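Local coordinates for protein probable 2-hydroxyhepta-2,4-diene-1,7-dioate isomerase (Thermus thermophilus, PDB 2DFU) that probably acts as a metal-binding isomerase of the fumarylacetoacetate hydrolase family, with 2-hydroxyhepta-2,4-diene-1,7-dioate as its likely substrate, at residues P47-C52 with P221-L226; V53-R58 with Q201-V206; E109-E114 with V144-R149; G122-H127 with F216-P221; L193-H198 with E231-L236. One frame throughout, in Å; residues are numbered along the deposited sequence.

Contact 1 of 5, residues P47-C52 with P221-L226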
# COMPACT_ATOMS: atom_id res chain seq x y z
N PRO A 47 6.74 2.13 6.13
CA PRO A 47 5.56 2.72 5.50
C PRO A 47 4.28 1.91 5.46
O PRO A 47 4.31 0.70 5.25
CB PRO A 47 6.05 3.05 4.10
CG PRO A 47 6.98 1.91 3.82
CD PRO A 47 7.76 1.79 5.11
N THR A 48 3.15 2.59 5.65
CA THR A 48 1.86 1.92 5.56
C THR A 48 1.58 1.85 4.06
O THR A 48 0.79 1.03 3.60
CB THR A 48 0.73 2.74 6.23
OG1 THR A 48 0.56 3.99 5.54
CG2 THR A 48 1.07 3.00 7.70
N LYS A 49 2.24 2.72 3.31
CA LYS A 49 2.10 2.76 1.86
C LYS A 49 3.19 3.61 1.22
O LYS A 49 3.82 4.42 1.89
CB LYS A 49 0.72 3.31 1.48
CG LYS A 49 0.45 4.72 1.98
CD LYS A 49 -0.97 5.16 1.62
CE LYS A 49 -1.26 6.56 2.12
NZ LYS A 49 -1.23 6.61 3.60
N ILE A 50 3.41 3.42 -0.07
CA ILE A 50 4.44 4.17 -0.80
C ILE A 50 3.82 4.84 -2.01
O ILE A 50 3.35 4.17 -2.93
CB ILE A 50 5.56 3.21 -1.24
CG1 ILE A 50 6.21 2.59 0.00
CG2 ILE A 50 6.61 3.95 -2.08
CD1 ILE A 50 6.81 1.23 -0.23
N VAL A 51 3.79 6.17 -1.99
CA VAL A 51 3.20 6.95 -3.08
C VAL A 51 4.29 7.47 -4.00
O VAL A 51 5.27 8.07 -3.55
CB VAL A 51 2.38 8.14 -2.51
CG1 VAL A 51 1.62 8.82 -3.62
CG2 VAL A 51 1.42 7.65 -1.44
N CYS A 52 4.14 7.24 -5.31
CA CYS A 52 5.17 7.66 -6.25
C CYS A 52 4.68 8.62 -7.33
O CYS A 52 3.56 8.52 -7.80
CB CYS A 52 5.79 6.44 -6.90
SG CYS A 52 5.99 5.05 -5.76
N PRO A 221 2.72 8.69 9.40
CA PRO A 221 4.12 8.83 9.78
C PRO A 221 4.88 7.63 9.21
O PRO A 221 4.39 6.50 9.25
CB PRO A 221 4.06 8.79 11.31
CG PRO A 221 2.75 9.44 11.60
CD PRO A 221 1.84 8.78 10.58
N LEU A 222 6.07 7.91 8.68
CA LEU A 222 6.95 6.92 8.07
C LEU A 222 6.53 6.41 6.69
O LEU A 222 7.14 5.48 6.15
CB LEU A 222 7.20 5.77 9.05
CG LEU A 222 7.77 6.25 10.40
CD1 LEU A 222 8.10 5.05 11.29
CD2 LEU A 222 9.02 7.08 10.17
N ASP A 223 5.49 7.00 6.10
CA ASP A 223 5.10 6.62 4.74
C ASP A 223 6.22 7.15 3.86
O ASP A 223 6.91 8.10 4.24
CB ASP A 223 3.79 7.28 4.31
CG ASP A 223 2.57 6.47 4.71
OD1 ASP A 223 2.72 5.31 5.13
OD2 ASP A 223 1.45 7.00 4.58
N VAL A 224 6.40 6.56 2.69
CA VAL A 224 7.45 6.99 1.77
C VAL A 224 6.84 7.58 0.50
O VAL A 224 5.83 7.08 -0.00
CB VAL A 224 8.37 5.78 1.40
CG1 VAL A 224 9.33 6.17 0.30
CG2 VAL A 224 9.15 5.33 2.63
N VAL A 225 7.43 8.66 0.01
CA VAL A 225 6.94 9.29 -1.21
C VAL A 225 8.12 9.45 -2.15
O VAL A 225 9.16 9.99 -1.75
CB VAL A 225 6.33 10.69 -0.92
CG1 VAL A 225 5.90 11.37 -2.21
CG2 VAL A 225 5.13 10.56 0.03
N LEU A 226 7.98 8.97 -3.39
CA LEU A 226 9.05 9.08 -4.38
C LEU A 226 8.78 10.31 -5.24
O LEU A 226 7.63 10.58 -5.61
CB LEU A 226 9.10 7.83 -5.27
CG LEU A 226 9.22 6.47 -4.56
CD1 LEU A 226 9.59 5.40 -5.59
CD2 LEU A 226 10.26 6.52 -3.46
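Asp-223 holds Thr-48 and Lys-49 just ahead of two paired parallel strands, 50-52 and 224-226, inside the fumarylacetoacetate hydrolase fold. The strand axes come within 4.6 Å, at an angle of 16°. Strand 78-81 borders the first strand and strand 111-121 the second.

Charged and polar side-chain bonds gather on the Asp-223 carboxylate. Three donors share Asp-223 OD1. Thr-48 OG1 donates to Asp-223 OD1 at 2.6 Å, on the syn lone pair of that carboxylate oxygen. The Thr-48 hydroxyl can do so because it is tucked between its own backbone N and carbonyl carbon (chi1 64°). Thr-48 N meets Asp-223 OD1 at 2.8 Å, almost in line with the C-O bond. Lys-49 N comes from above the carboxylate plane, 3.2 Å from Asp-223 OD1. The other oxygen makes a salt bridge: Lys-49 NZ is 2.9 Å from Asp-223 OD2, on the syn side and somewhat out of plane. Lys-49 NZ also bonds Thr-218 O, and Asp-223 OD2 takes Glu-220 N. With both oxygens gripped, the buried carboxylate has little freedom to turn.

Backbone bonds carry the strand pair. Val-51 N reaches Val-224 O at 3.0 Å, and Leu-226 N reaches Val-51 O at 2.9 Å. The bond from Val-224 N to Lys-49 O is weak.

Apolar packing is split between two faces. Val-51 and Val-225 face helix 206-214. Ile-50, Cys-52, Val-224 and Leu-226 share the other face. There Ile-50 and Val-224 lie side by side, and Cys-52 SG rests 3.6 Å from Leu-226 CD1.

Contact 2 of 5, residues V53-R58 with Q201-V206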
# COMPACT_ATOMS: atom_id res chain seq x y z
N VAL A 53 5.57 9.53 -7.72
CA VAL A 53 5.27 10.51 -8.75
C VAL A 53 5.75 10.01 -10.11
O VAL A 53 6.75 9.30 -10.20
CB VAL A 53 5.94 11.87 -8.45
CG1 VAL A 53 5.73 12.83 -9.61
CG2 VAL A 53 5.35 12.46 -7.18
N GLY A 54 5.03 10.39 -11.16
CA GLY A 54 5.44 10.00 -12.49
C GLY A 54 6.45 10.99 -13.02
O GLY A 54 7.43 11.31 -12.34
N ARG A 55 6.22 11.49 -14.22
CA ARG A 55 7.11 12.47 -14.84
C ARG A 55 7.26 13.66 -13.90
O ARG A 55 6.26 14.20 -13.43
CB ARG A 55 6.52 12.91 -16.17
CG ARG A 55 7.36 13.89 -16.96
CD ARG A 55 6.63 14.25 -18.25
NE ARG A 55 7.35 15.23 -19.05
CZ ARG A 55 6.85 15.80 -20.14
NH1 ARG A 55 5.63 15.48 -20.56
NH2 ARG A 55 7.57 16.69 -20.82
N ASN A 56 8.49 14.07 -13.61
CA ASN A 56 8.69 15.21 -12.73
C ASN A 56 9.96 16.02 -12.97
O ASN A 56 10.26 16.96 -12.24
CB ASN A 56 8.65 14.76 -11.26
CG ASN A 56 8.39 15.92 -10.32
OD1 ASN A 56 7.60 16.81 -10.63
ND2 ASN A 56 9.05 15.92 -9.17
N TYR A 57 10.70 15.67 -14.01
CA TYR A 57 11.92 16.40 -14.33
C TYR A 57 11.86 16.98 -15.75
O TYR A 57 11.32 16.35 -16.66
CB TYR A 57 13.15 15.50 -14.21
CG TYR A 57 13.63 15.28 -12.78
CD1 TYR A 57 12.96 14.41 -11.92
CD2 TYR A 57 14.76 15.94 -12.31
CE1 TYR A 57 13.41 14.21 -10.61
CE2 TYR A 57 15.22 15.74 -11.01
CZ TYR A 57 14.54 14.88 -10.16
OH TYR A 57 15.00 14.68 -8.88
N ARG A 58 12.41 18.18 -15.92
CA ARG A 58 12.43 18.83 -17.22
C ARG A 58 13.59 18.28 -18.04
O ARG A 58 13.41 17.75 -19.13
CB ARG A 58 12.59 20.34 -17.06
CG ARG A 58 11.61 21.00 -16.10
CD ARG A 58 11.89 22.50 -15.99
NE ARG A 58 11.38 23.09 -14.76
CZ ARG A 58 10.10 23.36 -14.53
NH1 ARG A 58 9.17 23.11 -15.45
NH2 ARG A 58 9.75 23.89 -13.36
N GLN A 201 15.02 21.48 -10.87
CA GLN A 201 14.35 21.35 -12.15
C GLN A 201 13.08 20.52 -12.06
O GLN A 201 12.51 20.15 -13.09
CB GLN A 201 15.31 20.73 -13.17
CG GLN A 201 16.57 21.55 -13.38
CD GLN A 201 16.26 22.96 -13.81
OE1 GLN A 201 16.57 23.92 -13.10
NE2 GLN A 201 15.66 23.11 -14.99
N MET A 202 12.63 20.23 -10.85
CA MET A 202 11.41 19.45 -10.66
C MET A 202 10.20 20.24 -11.14
O MET A 202 10.09 21.44 -10.87
CB MET A 202 11.20 19.08 -9.19
CG MET A 202 11.97 17.86 -8.70
SD MET A 202 11.52 17.49 -6.98
CE MET A 202 12.66 16.09 -6.60
N ILE A 203 9.30 19.57 -11.83
CA ILE A 203 8.08 20.21 -12.32
C ILE A 203 7.25 20.54 -11.09
O ILE A 203 6.70 21.64 -10.96
CB ILE A 203 7.31 19.26 -13.24
CG1 ILE A 203 8.17 18.94 -14.47
CG2 ILE A 203 5.97 19.87 -13.62
CD1 ILE A 203 7.56 17.93 -15.41
N PHE A 204 7.17 19.57 -10.17
CA PHE A 204 6.43 19.74 -8.92
C PHE A 204 7.44 19.59 -7.80
O PHE A 204 8.19 18.61 -7.75
CB PHE A 204 5.36 18.67 -8.78
CG PHE A 204 4.39 18.63 -9.92
CD1 PHE A 204 3.46 19.65 -10.09
CD2 PHE A 204 4.43 17.59 -10.85
CE1 PHE A 204 2.59 19.64 -11.17
CE2 PHE A 204 3.56 17.57 -11.93
CZ PHE A 204 2.64 18.60 -12.10
N SER A 205 7.48 20.57 -6.90
CA SER A 205 8.39 20.51 -5.78
C SER A 205 7.93 19.43 -4.80
O SER A 205 6.79 18.96 -4.86
CB SER A 205 8.44 21.86 -5.06
OG SER A 205 7.25 22.06 -4.30
N VAL A 206 8.82 19.05 -3.89
CA VAL A 206 8.48 18.05 -2.89
C VAL A 206 7.30 18.56 -2.06
O VAL A 206 6.36 17.81 -1.78
CB VAL A 206 9.68 17.78 -1.96
CG1 VAL A 206 9.27 16.89 -0.80
CG2 VAL A 206 10.80 17.14 -2.77
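Asn-56 pairs its side-chain amide with the backbone of Phe-204, beside a single backbone bridge between Tyr-57 and Met-202 that joins two loops. The loop 201-206 leads into helix 206-214, with Ser-205 at the N-cap.

From CB, the Asn-56 chain leaves opposite its backbone N (chi1 -161°), and this carries the amide to Phe-204. Asn-56 CG lies 3.7 Å from Phe-204 O. Asn-56 OD1 accepts from Phe-204 N at 2.8 Å, with the donor tilted 19° from the amide carbonyl plane. The same OD1 is near CB and CD2 of Phe-204, and the amide and ring planes are only 8° apart. Asn-56 ND2 gives a bond to Phe-204 O at 3.2 Å, with that oxygen in the plane of the Asn-56 amide. ND2 also bonds Thr-227 O, and Met-202 CG packs 3.5 Å from this Asn-56 ND2. OD1 and ND2 bond the backbone N and O of one residue, Phe-204, and this fixes the rotation of the amide. A leucine here would probably leave Phe-204 N, Phe-204 O and Thr-227 O without these mates.

Backbone bonding continues beside it. Ile-203 N reaches Asn-56 O at 2.8 Å, from above the carbonyl plane. The bond from Arg-58 N to Gln-201 O is weak. Arg-58 CG still presses on that carbonyl, 3.3 Å from Gln-201 O. Met-202 CG sits over the rim of one face of the Tyr-57 ring. The extended Met-202 chain ends with CE 3.6 Å from Tyr-57 OH.

Contact 3 of 5, residues E109-E114 with V144-R149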
# COMPACT_ATOMS: atom_id res chain seq x y z
N GLU A 109 10.87 -8.78 -19.51
CA GLU A 109 12.11 -8.83 -20.26
C GLU A 109 12.49 -7.39 -20.56
O GLU A 109 13.29 -7.11 -21.45
CB GLU A 109 11.92 -9.63 -21.55
CG GLU A 109 11.62 -11.10 -21.28
CD GLU A 109 11.59 -11.94 -22.54
OE1 GLU A 109 10.71 -11.71 -23.40
OE2 GLU A 109 12.46 -12.83 -22.68
N GLU A 110 11.90 -6.48 -19.78
CA GLU A 110 12.14 -5.06 -19.95
C GLU A 110 12.25 -4.36 -18.60
O GLU A 110 11.48 -3.46 -18.28
CB GLU A 110 10.99 -4.45 -20.76
CG GLU A 110 11.39 -3.27 -21.62
CD GLU A 110 12.42 -3.65 -22.66
OE1 GLU A 110 12.10 -4.50 -23.53
OE2 GLU A 110 13.54 -3.11 -22.61
N LEU A 111 13.23 -4.78 -17.80
CA LEU A 111 13.45 -4.20 -16.48
C LEU A 111 14.31 -2.95 -16.60
O LEU A 111 15.40 -2.99 -17.18
CB LEU A 111 14.15 -5.21 -15.57
CG LEU A 111 14.01 -4.95 -14.07
CD1 LEU A 111 12.56 -5.21 -13.64
CD2 LEU A 111 14.95 -5.85 -13.29
N HIS A 112 13.82 -1.83 -16.06
CA HIS A 112 14.53 -0.56 -16.12
C HIS A 112 14.77 0.07 -14.75
O HIS A 112 14.02 -0.17 -13.80
CB HIS A 112 13.76 0.44 -16.98
CG HIS A 112 13.81 0.14 -18.45
ND1 HIS A 112 13.26 -1.00 -19.00
CD2 HIS A 112 14.33 0.84 -19.48
CE1 HIS A 112 13.43 -0.98 -20.31
NE2 HIS A 112 14.08 0.13 -20.63
N TYR A 113 15.83 0.88 -14.66
CA TYR A 113 16.19 1.58 -13.43
C TYR A 113 15.81 3.06 -13.48
O TYR A 113 15.84 3.68 -14.54
CB TYR A 113 17.69 1.45 -13.16
CG TYR A 113 18.57 1.89 -14.32
CD1 TYR A 113 18.86 3.24 -14.55
CD2 TYR A 113 19.09 0.94 -15.21
CE1 TYR A 113 19.65 3.63 -15.64
CE2 TYR A 113 19.88 1.32 -16.30
CZ TYR A 113 20.15 2.67 -16.51
OH TYR A 113 20.90 3.02 -17.61
N GLU A 114 15.47 3.61 -12.32
CA GLU A 114 15.10 5.01 -12.19
C GLU A 114 15.53 5.49 -10.80
O GLU A 114 14.88 5.16 -9.80
CB GLU A 114 13.57 5.16 -12.35
CG GLU A 114 13.05 4.87 -13.75
CD GLU A 114 11.52 4.85 -13.85
OE1 GLU A 114 10.84 5.40 -12.96
OE2 GLU A 114 10.98 4.29 -14.84
N VAL A 144 15.51 3.46 -5.78
CA VAL A 144 15.62 3.04 -7.16
C VAL A 144 14.22 2.50 -7.44
O VAL A 144 13.81 1.51 -6.84
CB VAL A 144 16.63 1.91 -7.37
CG1 VAL A 144 16.49 1.37 -8.78
CG2 VAL A 144 18.04 2.41 -7.15
N ASP A 145 13.50 3.16 -8.32
CA ASP A 145 12.16 2.73 -8.68
C ASP A 145 12.30 1.70 -9.80
O ASP A 145 12.35 2.06 -10.98
CB ASP A 145 11.33 3.95 -9.13
CG ASP A 145 9.97 3.57 -9.70
OD1 ASP A 145 9.58 2.39 -9.64
OD2 ASP A 145 9.28 4.48 -10.23
N ILE A 146 12.40 0.42 -9.43
CA ILE A 146 12.53 -0.65 -10.42
C ILE A 146 11.23 -0.74 -11.23
O ILE A 146 10.14 -0.79 -10.65
CB ILE A 146 12.81 -2.00 -9.74
CG1 ILE A 146 14.14 -1.93 -8.98
CG2 ILE A 146 12.84 -3.11 -10.79
CD1 ILE A 146 15.37 -1.86 -9.88
N THR A 147 11.36 -0.78 -12.55
CA THR A 147 10.19 -0.81 -13.43
C THR A 147 10.21 -1.89 -14.52
O THR A 147 11.19 -2.01 -15.27
CB THR A 147 10.03 0.56 -14.15
OG1 THR A 147 9.98 1.61 -13.18
CG2 THR A 147 8.77 0.58 -14.98
N ALA A 148 9.13 -2.65 -14.63
CA ALA A 148 9.03 -3.66 -15.67
C ALA A 148 8.17 -2.99 -16.75
O ALA A 148 6.94 -3.02 -16.69
CB ALA A 148 8.36 -4.91 -15.14
N ARG A 149 8.85 -2.39 -17.73
CA ARG A 149 8.21 -1.65 -18.81
C ARG A 149 7.22 -2.37 -19.71
O ARG A 149 6.24 -1.76 -20.13
CB ARG A 149 9.28 -1.01 -19.71
CG ARG A 149 10.32 -0.20 -18.97
CD ARG A 149 10.27 1.28 -19.33
NE ARG A 149 8.98 1.89 -19.02
CZ ARG A 149 8.82 3.18 -18.77
NH1 ARG A 149 9.87 4.00 -18.78
NH2 ARG A 149 7.61 3.67 -18.51
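His-112 and Thr-147 exchange two backbone hydrogen bonds. His-112 N lies 2.8 Å from Thr-147 O, and Thr-147 N lies 3.0 Å from His-112 O. Asp-145 N bonds Glu-114 O at 2.8 Å on one side of this pair. On the other, Arg-149 N reaches Glu-110 O at 2.9 Å. Glu-110 O also accepts His-112 ND1 at 3.1 Å, in the plane of the imidazole. The ND1 bond holds the turn of the His-112 ring; the two donors reach that oxygen from opposite faces of its carbonyl plane.

These bonds join strands 111-121 and 137-148, antiparallel neighbours in the fumarylacetoacetate hydrolase fold. The Glu-114 and Asp-145 side chains run side by side, with their carboxylate planes 73° apart. Glu-114 OE1 is 3.3 Å from Asp-145 OD2, two like charges close together and not a bond. Glu-116 adds a further carboxylate, while Lys-81 and Lys-162 balance them with salt bridges to Asp-145. Such an acidic cluster is consistent with the metal site of this family. Lys-162 also bonds Thr-147 OG1.

Packing follows. Arg-149 CD stands over one face of the His-112 ring, 3.8 Å from the ring centroid and 12° off the normal, a CH-pi contact. The Arg-149 chain bends at chi2 and chi3 to cross the ring. An alanine in place of His-112 would probably leave the Arg-149 methylenes without their flat support. On the opposite face of the strands, Leu-111 CD1 meets Ile-146 CG2 at 3.6 Å.

Contact 4 of 5, residues G122-H127 with F216-P221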
# COMPACT_ATOMS: atom_id res chain seq x y z
N GLY A 122 7.14 12.47 8.44
CA GLY A 122 7.31 12.48 9.88
C GLY A 122 6.00 12.62 10.65
O GLY A 122 5.73 11.85 11.56
N ASP A 123 5.20 13.62 10.30
CA ASP A 123 3.92 13.84 10.97
C ASP A 123 2.78 13.58 9.99
O ASP A 123 2.91 13.85 8.80
CB ASP A 123 3.83 15.29 11.48
CG ASP A 123 5.06 15.72 12.28
OD1 ASP A 123 5.38 15.05 13.28
OD2 ASP A 123 5.70 16.72 11.90
N ARG A 124 1.67 13.04 10.50
CA ARG A 124 0.51 12.76 9.67
C ARG A 124 0.15 13.98 8.81
O ARG A 124 0.23 15.12 9.28
CB ARG A 124 -0.68 12.36 10.56
CG ARG A 124 -1.97 12.09 9.81
CD ARG A 124 -3.05 11.43 10.69
NE ARG A 124 -2.67 10.08 11.10
CZ ARG A 124 -2.07 9.78 12.25
NH1 ARG A 124 -1.79 10.73 13.13
NH2 ARG A 124 -1.75 8.53 12.53
N MET A 125 -0.21 13.74 7.56
CA MET A 125 -0.57 14.82 6.65
C MET A 125 -1.94 14.63 6.00
O MET A 125 -2.18 13.62 5.33
CB MET A 125 0.48 14.93 5.53
CG MET A 125 1.90 15.17 6.01
SD MET A 125 3.02 15.35 4.60
CE MET A 125 2.72 17.09 4.14
N ARG A 126 -2.82 15.60 6.21
CA ARG A 126 -4.17 15.61 5.64
C ARG A 126 -4.54 17.06 5.35
O ARG A 126 -4.61 17.88 6.27
CB ARG A 126 -5.19 15.00 6.61
CG ARG A 126 -6.63 15.14 6.13
CD ARG A 126 -7.61 14.41 7.04
NE ARG A 126 -8.99 14.54 6.57
CZ ARG A 126 -9.70 15.66 6.63
NH1 ARG A 126 -9.18 16.76 7.16
NH2 ARG A 126 -10.94 15.69 6.16
N HIS A 127 -4.78 17.38 4.08
CA HIS A 127 -5.11 18.75 3.68
C HIS A 127 -4.05 19.71 4.22
O HIS A 127 -4.34 20.57 5.06
CB HIS A 127 -6.49 19.18 4.20
CG HIS A 127 -7.61 18.26 3.79
ND1 HIS A 127 -7.55 17.46 2.67
CD2 HIS A 127 -8.82 18.04 4.35
CE1 HIS A 127 -8.68 16.79 2.55
NE2 HIS A 127 -9.47 17.12 3.56
N PHE A 216 -6.43 14.34 -0.74
CA PHE A 216 -7.37 13.24 -0.87
C PHE A 216 -6.89 11.97 -0.17
O PHE A 216 -7.68 11.07 0.11
CB PHE A 216 -7.61 12.94 -2.36
CG PHE A 216 -6.41 12.36 -3.07
CD1 PHE A 216 -6.22 10.98 -3.12
CD2 PHE A 216 -5.47 13.19 -3.67
CE1 PHE A 216 -5.11 10.42 -3.76
CE2 PHE A 216 -4.35 12.65 -4.32
CZ PHE A 216 -4.17 11.26 -4.36
N MET A 217 -5.59 11.91 0.11
CA MET A 217 -5.00 10.74 0.75
C MET A 217 -4.16 11.14 1.96
O MET A 217 -3.18 11.88 1.83
CB MET A 217 -4.13 9.99 -0.27
CG MET A 217 -3.18 8.95 0.31
SD MET A 217 -2.21 8.12 -0.99
CE MET A 217 -3.37 6.84 -1.51
N THR A 218 -4.54 10.67 3.14
CA THR A 218 -3.79 10.99 4.34
C THR A 218 -2.47 10.22 4.37
O THR A 218 -2.45 9.00 4.21
CB THR A 218 -4.59 10.65 5.62
OG1 THR A 218 -5.72 11.52 5.72
CG2 THR A 218 -3.73 10.84 6.86
N LEU A 219 -1.38 10.95 4.54
CA LEU A 219 -0.06 10.34 4.60
C LEU A 219 0.24 10.09 6.06
O LEU A 219 0.11 10.99 6.89
CB LEU A 219 0.99 11.27 3.99
CG LEU A 219 0.97 11.31 2.46
CD1 LEU A 219 1.84 12.46 1.96
CD2 LEU A 219 1.48 9.97 1.93
N GLU A 220 0.63 8.85 6.38
CA GLU A 220 0.93 8.46 7.75
C GLU A 220 2.40 8.62 8.10
O GLU A 220 3.25 8.68 7.21
CB GLU A 220 0.54 7.00 7.99
CG GLU A 220 -0.95 6.71 7.95
CD GLU A 220 -1.70 7.38 9.09
OE1 GLU A 220 -1.28 7.22 10.26
OE2 GLU A 220 -2.70 8.08 8.82
N PRO A 221 2.72 8.69 9.40
CA PRO A 221 4.12 8.83 9.78
C PRO A 221 4.88 7.63 9.21
O PRO A 221 4.39 6.50 9.25
CB PRO A 221 4.06 8.79 11.31
CG PRO A 221 2.75 9.44 11.60
CD PRO A 221 1.84 8.78 10.58
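Arg-124 and Glu-220 lie side by side and point the same way, and the guanidinium grips the carboxylate side-on, through NE and NH2. Arg-124 NE bonds Glu-220 OE2 at 3.0 Å, and Arg-124 NH2 bonds Glu-220 OE1 at 2.7 Å. The fit is twisted, with the two planes 48° apart. OE1 uses its syn lone pair but is tilted from the guanidinium plane. A bend at chi3 (-67°) turns the otherwise extended Arg-124 chain toward Glu-220. Pro-221 CD lies over the rim of one guanidinium face, 4.1 Å above its plane. Thr-218 CG2 is at the guanidinium edge, and Arg-124 CG touches Thr-218 CG2 at 3.7 Å.

The backbones behind this salt bridge form a single antiparallel bridge, a hydrogen-bonded pair of Met-125 and Leu-219. Met-125 N reaches Leu-219 O at 2.8 Å, and Leu-219 N reaches Met-125 O at 2.9 Å. The bridge ties the loop after strand 111-121 to the loop between helix 206-214 and strand 224-226.

Met-125 and Leu-219 also lie side by side, CB to CB at 4.0 Å. Both pack on Leu-210 of helix 206-214, which puts them on the buried side, while Arg-124 is exposed. Arg-126 crosses Thr-218 obliquely, its CB, CG and CD passing along the hydroxyl. Thr-218 OG1 itself bonds Asp-165 of the second subunit. At the far end, Pro-221 CB rests on Gly-122 O at 3.5 Å.

Contact 5 of 5, residues L193-H198 with E231-L236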
# COMPACT_ATOMS: atom_id res chain seq x y z
N LEU A 193 28.05 6.70 -15.27
CA LEU A 193 26.96 7.64 -15.03
C LEU A 193 25.86 7.47 -16.07
O LEU A 193 26.12 7.50 -17.27
CB LEU A 193 27.50 9.07 -15.07
CG LEU A 193 26.49 10.21 -14.89
CD1 LEU A 193 25.95 10.20 -13.48
CD2 LEU A 193 27.18 11.55 -15.17
N ARG A 194 24.62 7.29 -15.62
CA ARG A 194 23.51 7.11 -16.54
C ARG A 194 22.45 8.19 -16.38
O ARG A 194 21.76 8.53 -17.34
CB ARG A 194 22.89 5.72 -16.33
CG ARG A 194 23.90 4.58 -16.36
CD ARG A 194 24.62 4.51 -17.71
NE ARG A 194 24.27 3.31 -18.46
CZ ARG A 194 24.93 2.16 -18.41
NH1 ARG A 194 26.01 2.02 -17.64
NH2 ARG A 194 24.51 1.12 -19.13
N GLN A 195 22.32 8.72 -15.17
CA GLN A 195 21.34 9.75 -14.89
C GLN A 195 21.93 10.88 -14.05
O GLN A 195 22.76 10.64 -13.17
CB GLN A 195 20.15 9.18 -14.12
CG GLN A 195 19.35 8.09 -14.81
CD GLN A 195 18.08 7.74 -14.02
OE1 GLN A 195 18.15 7.12 -12.96
NE2 GLN A 195 16.94 8.17 -14.53
N GLU A 196 21.50 12.10 -14.33
CA GLU A 196 21.95 13.27 -13.59
C GLU A 196 20.88 14.34 -13.64
O GLU A 196 20.57 14.86 -14.71
CB GLU A 196 23.26 13.83 -14.17
CG GLU A 196 23.84 14.97 -13.35
CD GLU A 196 25.20 15.44 -13.85
OE1 GLU A 196 25.26 16.00 -14.96
OE2 GLU A 196 26.20 15.24 -13.12
N GLY A 197 20.30 14.66 -12.49
CA GLY A 197 19.28 15.68 -12.46
C GLY A 197 19.41 16.57 -11.25
O GLY A 197 19.78 16.11 -10.17
N HIS A 198 19.13 17.85 -11.43
CA HIS A 198 19.19 18.82 -10.35
C HIS A 198 17.74 18.92 -9.88
O HIS A 198 16.85 19.13 -10.70
CB HIS A 198 19.69 20.17 -10.88
CG HIS A 198 20.04 21.16 -9.82
ND1 HIS A 198 20.58 22.40 -10.10
CD2 HIS A 198 19.91 21.10 -8.47
CE1 HIS A 198 20.78 23.05 -8.97
NE2 HIS A 198 20.38 22.29 -7.96
N GLU A 231 16.39 12.10 -16.60
CA GLU A 231 16.53 11.36 -17.86
C GLU A 231 17.65 10.33 -17.66
O GLU A 231 18.40 10.40 -16.69
CB GLU A 231 16.91 12.30 -19.01
CG GLU A 231 15.87 13.34 -19.35
CD GLU A 231 16.15 14.03 -20.67
OE1 GLU A 231 15.84 13.44 -21.73
OE2 GLU A 231 16.68 15.16 -20.65
N GLY A 232 17.74 9.39 -18.59
CA GLY A 232 18.78 8.37 -18.49
C GLY A 232 18.24 7.01 -18.10
O GLY A 232 19.02 6.09 -17.85
N VAL A 233 16.92 6.87 -18.05
CA VAL A 233 16.31 5.60 -17.70
C VAL A 233 16.71 4.57 -18.75
O VAL A 233 16.39 4.71 -19.93
CB VAL A 233 14.76 5.70 -17.65
CG1 VAL A 233 14.14 4.32 -17.48
CG2 VAL A 233 14.34 6.61 -16.49
N GLY A 234 17.42 3.53 -18.31
CA GLY A 234 17.88 2.50 -19.23
C GLY A 234 17.54 1.08 -18.81
O GLY A 234 16.98 0.85 -17.74
N ALA A 235 17.89 0.12 -19.65
CA ALA A 235 17.61 -1.29 -19.40
C ALA A 235 18.60 -1.93 -18.44
O ALA A 235 19.79 -1.63 -18.45
CB ALA A 235 17.58 -2.06 -20.71
N LEU A 236 18.10 -2.83 -17.61
CA LEU A 236 18.93 -3.54 -16.64
C LEU A 236 19.19 -4.96 -17.11
O LEU A 236 18.49 -5.48 -17.98
CB LEU A 236 18.23 -3.60 -15.28
CG LEU A 236 18.23 -2.32 -14.44
CD1 LEU A 236 17.11 -2.40 -13.40
CD2 LEU A 236 19.59 -2.16 -13.79
O HOH W 1 21.24 0.85 -19.27
O HOH W 2 19.98 12.45 -16.92
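Gln-195 lies against the backbone of Glu-231 and Gly-232, where a loop meets strand 192-198. This strand is the outermost one, within the chain, of a five-stranded mixed sheet. It carries a classic beta bulge: Arg-194 and Gln-195 both face Thr-187.

The tight part is the Gln-195 side chain. Its CG stands opposite the carbonyl carbon, beside the backbone N (chi1 -61°), and this brings Gln-195 CG to 3.1 Å from Glu-231 O. The chain then runs on extended. Gln-195 NE2 makes a weak bond to Glu-231 O at 3.4 Å and lies alongside Val-233 CG2 at 3.6 Å. Its firmer polar partners are elsewhere: NE2 bonds Thr-229 OG1, and OE1 takes Gly-115 N and Thr-187 OG1. The buried amide is therefore satisfied at both ends. Gly-232 fits closely too. Gly-232 CA sits 3.2 Å from Arg-194 O in a CA-H...O contact. The positive phi of Gly-232 (108°) suits glycine, and a side chain there would run into Arg-194 O.

The loose part is bridged by water. One water accepts from Glu-196 N at 3.0 Å and donates to Glu-231 O at 2.6 Å, filling in where the backbones do not bond directly. The exposed Arg-194 chain bends at chi2 and chi3 and touches the loop little. Its NH2 makes a weak bond to a second water, which donates to Ala-235 O at 3.0 Å.

Contacts 1 and 3 are buried strand pairings, parallel in the first and antiparallel in the second. Strands 224-226 and 111-121, one from each, are neighbours. Contacts 2 and 4 are partly buried loop pairings with a single backbone bridge each, and contact 5 is a surface contact helped by waters. Segment 53-58 of contact 2 follows directly on 47-52 of contact 1, while contact 4 shares Pro-221 with contact 1; Lys-49 NZ to Thr-218 O links contacts 1 and 4. Both also touch the second subunit. Contact 5 borders contact 3 through Leu-111 and Leu-236. Carboxylates cluster in contact 3, whereas in contacts 1 and 4 a carboxylate forms a salt bridge across the segments.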